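PDB 2F2C: cyclin homolog from Herpesvirus saimiri, which is a viral member of the D-type cyclin family that may drive cellular transformation and rapid T-cell proliferation during latent infection. Local coordinates for residues W58-L61 against L62-F66; N134-K137 against D138-A142. All blocks are in the same frame, centred on the assembly; numbering follows the deposited sequence.

Interaction 1 (W58-L61 against L62-F66); sequences WMHL and LCESF
W58 and L62, one turn apart on helix 49-65, lie side by side and point the same way, the leucine laying one methyl over the face of the indole. That methyl, L62 CD2, sits 3.8 Å from the centroid of the W58 six-membered ring. It stands 16° off the ring normal, a CH-pi contact made over the benzo part of the indole rather than its pyrrole. W58 carries CG opposite its backbone N (chi1 178°), which sends the ring forward along the helix to where L62 rises.

Two residues on, and so on nearly the opposite side of the helix, H60 meets E64 differently. OE2 of the carboxylate comes to the edge of the imidazole, near its plane, and H60 NE2 reaches E64 OE2 in a weak hydrogen bond of 3.5 Å. The two flat groups are turned 78° apart, so the carboxylate stands almost upright to the ring instead of lying along it. Both have outside partners: the imidazole packs edge-to-face with F73, and E64 OE2 makes a long, weak ion pair with K183.

At the last turn, the L61 carbonyl takes two donors from one residue. S65 N supplies the usual helical bond to L61 O, while S65 OG folds back and donates to L61 O at 2.7 Å from above the carbonyl plane. The serine torsion (chi1 -53°) keeps OG beside its own N, facing the preceding turn; there OG also lies 3.7 Å from L61 CG.

The whole is an amphipathic helix end, with M59 and C63 turned inward onto F73. It belongs to the first helix of the cyclin box, where a tryptophan like W58, beside Q95, is consistent with the hydrophobic patch that docks substrates in cellular cyclins.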
# COMPACT_ATOMS: atom_id res chain seq x y z
N TRP A 58 -14.74 -20.88 7.14
CA TRP A 58 -14.78 -20.16 8.39
C TRP A 58 -14.08 -18.81 8.25
O TRP A 58 -14.65 -17.77 8.60
CB TRP A 58 -14.16 -21.02 9.48
CG TRP A 58 -14.09 -20.39 10.82
CD1 TRP A 58 -15.12 -20.15 11.68
CD2 TRP A 58 -12.91 -19.96 11.49
NE1 TRP A 58 -14.66 -19.58 12.84
CE2 TRP A 58 -13.30 -19.45 12.75
CE3 TRP A 58 -11.55 -19.95 11.16
CZ2 TRP A 58 -12.38 -18.94 13.67
CZ3 TRP A 58 -10.64 -19.43 12.06
CH2 TRP A 58 -11.05 -18.93 13.30
N MET A 59 -12.85 -18.80 7.74
CA MET A 59 -12.10 -17.55 7.55
C MET A 59 -12.95 -16.51 6.76
O MET A 59 -13.01 -15.32 7.11
CB MET A 59 -10.78 -17.84 6.84
CG MET A 59 -9.80 -18.72 7.64
SD MET A 59 -8.27 -19.13 6.70
CE MET A 59 -7.66 -17.49 6.23
N HIS A 60 -13.62 -17.00 5.71
CA HIS A 60 -14.56 -16.19 4.96
C HIS A 60 -15.70 -15.64 5.81
O HIS A 60 -15.97 -14.43 5.80
CB HIS A 60 -15.14 -16.96 3.77
CG HIS A 60 -16.04 -16.12 2.93
ND1 HIS A 60 -15.59 -15.40 1.85
CD2 HIS A 60 -17.37 -15.86 3.03
CE1 HIS A 60 -16.60 -14.74 1.31
NE2 HIS A 60 -17.69 -15.00 2.01
N LEU A 61 -16.39 -16.52 6.53
CA LEU A 61 -17.50 -16.09 7.37
C LEU A 61 -17.06 -14.93 8.26
O LEU A 61 -17.76 -13.92 8.39
CB LEU A 61 -18.04 -17.23 8.22
CG LEU A 61 -19.35 -16.94 8.94
CD1 LEU A 61 -20.47 -16.65 7.95
CD2 LEU A 61 -19.73 -18.10 9.85
N LEU A 62 -15.88 -15.10 8.83
CA LEU A 62 -15.31 -14.18 9.79
C LEU A 62 -15.16 -12.77 9.19
O LEU A 62 -15.56 -11.77 9.83
CB LEU A 62 -13.98 -14.75 10.23
CG LEU A 62 -13.47 -14.60 11.65
CD1 LEU A 62 -14.56 -14.67 12.66
CD2 LEU A 62 -12.45 -15.71 11.90
N CYS A 63 -14.63 -12.69 7.97
CA CYS A 63 -14.48 -11.42 7.26
C CYS A 63 -15.83 -10.83 6.86
O CYS A 63 -16.06 -9.63 7.04
CB CYS A 63 -13.62 -11.60 6.02
SG CYS A 63 -11.97 -12.25 6.35
N GLU A 64 -16.71 -11.66 6.34
CA GLU A 64 -18.05 -11.25 5.94
C GLU A 64 -18.80 -10.72 7.15
O GLU A 64 -19.38 -9.65 7.10
CB GLU A 64 -18.78 -12.46 5.35
CG GLU A 64 -19.98 -12.19 4.44
CD GLU A 64 -20.67 -13.50 4.02
OE1 GLU A 64 -21.05 -14.31 4.91
OE2 GLU A 64 -20.85 -13.74 2.80
N SER A 65 -18.76 -11.47 8.25
CA SER A 65 -19.49 -11.11 9.47
C SER A 65 -18.94 -9.88 10.17
O SER A 65 -19.70 -9.07 10.69
CB SER A 65 -19.54 -12.29 10.44
OG SER A 65 -20.06 -13.44 9.78
N PHE A 66 -17.62 -9.71 10.20
CA PHE A 66 -17.09 -8.51 10.82
C PHE A 66 -16.96 -7.34 9.86
O PHE A 66 -16.46 -6.28 10.23
CB PHE A 66 -15.79 -8.79 11.57
CG PHE A 66 -16.01 -9.50 12.87
CD1 PHE A 66 -16.44 -8.80 14.00
CD2 PHE A 66 -15.81 -10.87 12.97
CE1 PHE A 66 -16.65 -9.45 15.20
CE2 PHE A 66 -16.03 -11.53 14.18
CZ PHE A 66 -16.45 -10.81 15.29

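Interaction 2 (N134-K137 against D138-A142); sequences NQEK and DILEA
Q135 and I139 meet one turn apart on helix 129-142, where the glutamine amide reaches across the isoleucine's longer branch. Q135 NE2 lies 3.5 Å from I139 CG1, with CD1 slightly further away; this is a packing contact of an amide against hydrocarbon. Q135 gets there because its chain, bent at chi2 (57°), turns forward along the helix toward the next turn.

E136 and L140 form the neighbouring pair, side by side and pointing the same way. Their contact is looser, with L140 CD1 at 4.1 Å from E136 CG, and the same methyl also rests against the E136 carbonyl oxygen. Beneath both pairs run the helical bonds, among them I139 N to Q135 O at 3.0 Å and L140 N to E136 O at 3.1 Å.

The next shell bears on the polar ends. Q135 NE2 has a weak hydrogen bond to Y83 OH, and I139 packs on Y83, I79 and I104. E136 OE2 forms a salt bridge with K107, while its OE1 accepts a hydrogen bond from the backbone of the other protein chain; L140 packs on an apolar side chain of that chain. The lysine thus probably helps to hold the carboxylate facing the partner. Such a Lys-Glu pair, presented by two cyclin-box helices, is characteristic of the kinase-binding face of cyclins.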
# COMPACT_ATOMS: atom_id res chain seq x y z
N ASN A 134 2.16 -15.95 19.20
CA ASN A 134 3.29 -16.75 18.76
C ASN A 134 3.10 -17.30 17.34
O ASN A 134 4.06 -17.42 16.58
CB ASN A 134 3.61 -17.86 19.76
CG ASN A 134 4.42 -17.36 20.94
OD1 ASN A 134 3.93 -17.28 22.06
ND2 ASN A 134 5.67 -16.99 20.67
N GLN A 135 1.86 -17.60 16.98
CA GLN A 135 1.53 -18.10 15.65
C GLN A 135 1.62 -17.00 14.60
O GLN A 135 2.00 -17.27 13.45
CB GLN A 135 0.13 -18.75 15.64
CG GLN A 135 -0.25 -19.43 14.34
CD GLN A 135 0.74 -20.49 13.94
OE1 GLN A 135 0.70 -21.61 14.46
NE2 GLN A 135 1.65 -20.15 13.03
N GLU A 136 1.29 -15.77 14.98
CA GLU A 136 1.51 -14.60 14.11
C GLU A 136 3.00 -14.39 13.91
O GLU A 136 3.45 -14.06 12.81
CB GLU A 136 0.88 -13.33 14.70
CG GLU A 136 0.82 -12.18 13.71
CD GLU A 136 0.79 -10.82 14.39
OE1 GLU A 136 1.65 -10.57 15.27
OE2 GLU A 136 -0.06 -9.98 14.01
N LYS A 137 3.76 -14.58 14.98
CA LYS A 137 5.21 -14.39 14.98
C LYS A 137 5.92 -15.48 14.17
O LYS A 137 6.90 -15.21 13.50
CB LYS A 137 5.70 -14.38 16.41
CG LYS A 137 7.13 -13.93 16.59
CD LYS A 137 7.31 -13.15 17.90
CE LYS A 137 6.90 -13.94 19.14
NZ LYS A 137 6.55 -13.03 20.28
N ASP A 138 5.40 -16.71 14.24
CA ASP A 138 5.98 -17.83 13.49
C ASP A 138 5.67 -17.76 11.99
O ASP A 138 6.57 -18.00 11.17
CB ASP A 138 5.57 -19.17 14.09
CG ASP A 138 6.46 -19.58 15.27
OD1 ASP A 138 5.97 -20.30 16.18
OD2 ASP A 138 7.66 -19.24 15.39
N ILE A 139 4.43 -17.41 11.64
CA ILE A 139 4.07 -17.15 10.23
C ILE A 139 4.94 -16.05 9.60
O ILE A 139 5.58 -16.26 8.57
CB ILE A 139 2.58 -16.77 10.08
CG1 ILE A 139 1.69 -17.98 10.33
CG2 ILE A 139 2.32 -16.19 8.69
CD1 ILE A 139 0.25 -17.62 10.53
N LEU A 140 4.95 -14.88 10.23
CA LEU A 140 5.70 -13.76 9.71
C LEU A 140 7.16 -14.12 9.41
O LEU A 140 7.66 -13.86 8.32
CB LEU A 140 5.62 -12.58 10.66
CG LEU A 140 4.32 -11.77 10.61
CD1 LEU A 140 4.24 -10.86 11.83
CD2 LEU A 140 4.20 -10.96 9.32
N GLU A 141 7.84 -14.74 10.37
CA GLU A 141 9.26 -14.96 10.20
C GLU A 141 9.61 -16.09 9.23
O GLU A 141 10.68 -16.08 8.64
CB GLU A 141 10.01 -15.01 11.55
CG GLU A 141 10.13 -16.32 12.30
CD GLU A 141 11.10 -16.20 13.49
OE1 GLU A 141 10.71 -15.65 14.55
OE2 GLU A 141 12.27 -16.65 13.37
N ALA A 142 8.68 -17.01 9.03
CA ALA A 142 8.83 -18.05 8.01
C ALA A 142 8.74 -17.50 6.58
O ALA A 142 9.50 -17.93 5.71
CB ALA A 142 7.80 -19.15 8.22

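In the fold
Both interactions lie in the N-terminal cyclin box, in series along the chain: interaction 1 ends the helix 49-65, and interaction 2 occupies the later part of helix 129-142. Their centres are 22 Å apart and their nearest atoms about 9 Å, so they do not touch. Helices 72-83 and 94-109 join them, since side chains from both contacts pack on each: F73 and V102 on one side, Y83 and I104 on the other. Interaction 2 meets the other protein chain of the assembly, whereas interaction 1 has no contact with it. The partner-facing side lies at helix 129-142, away from the W58 side of helix 49-65, probably the counterpart of the substrate-docking patch of cellular cyclins.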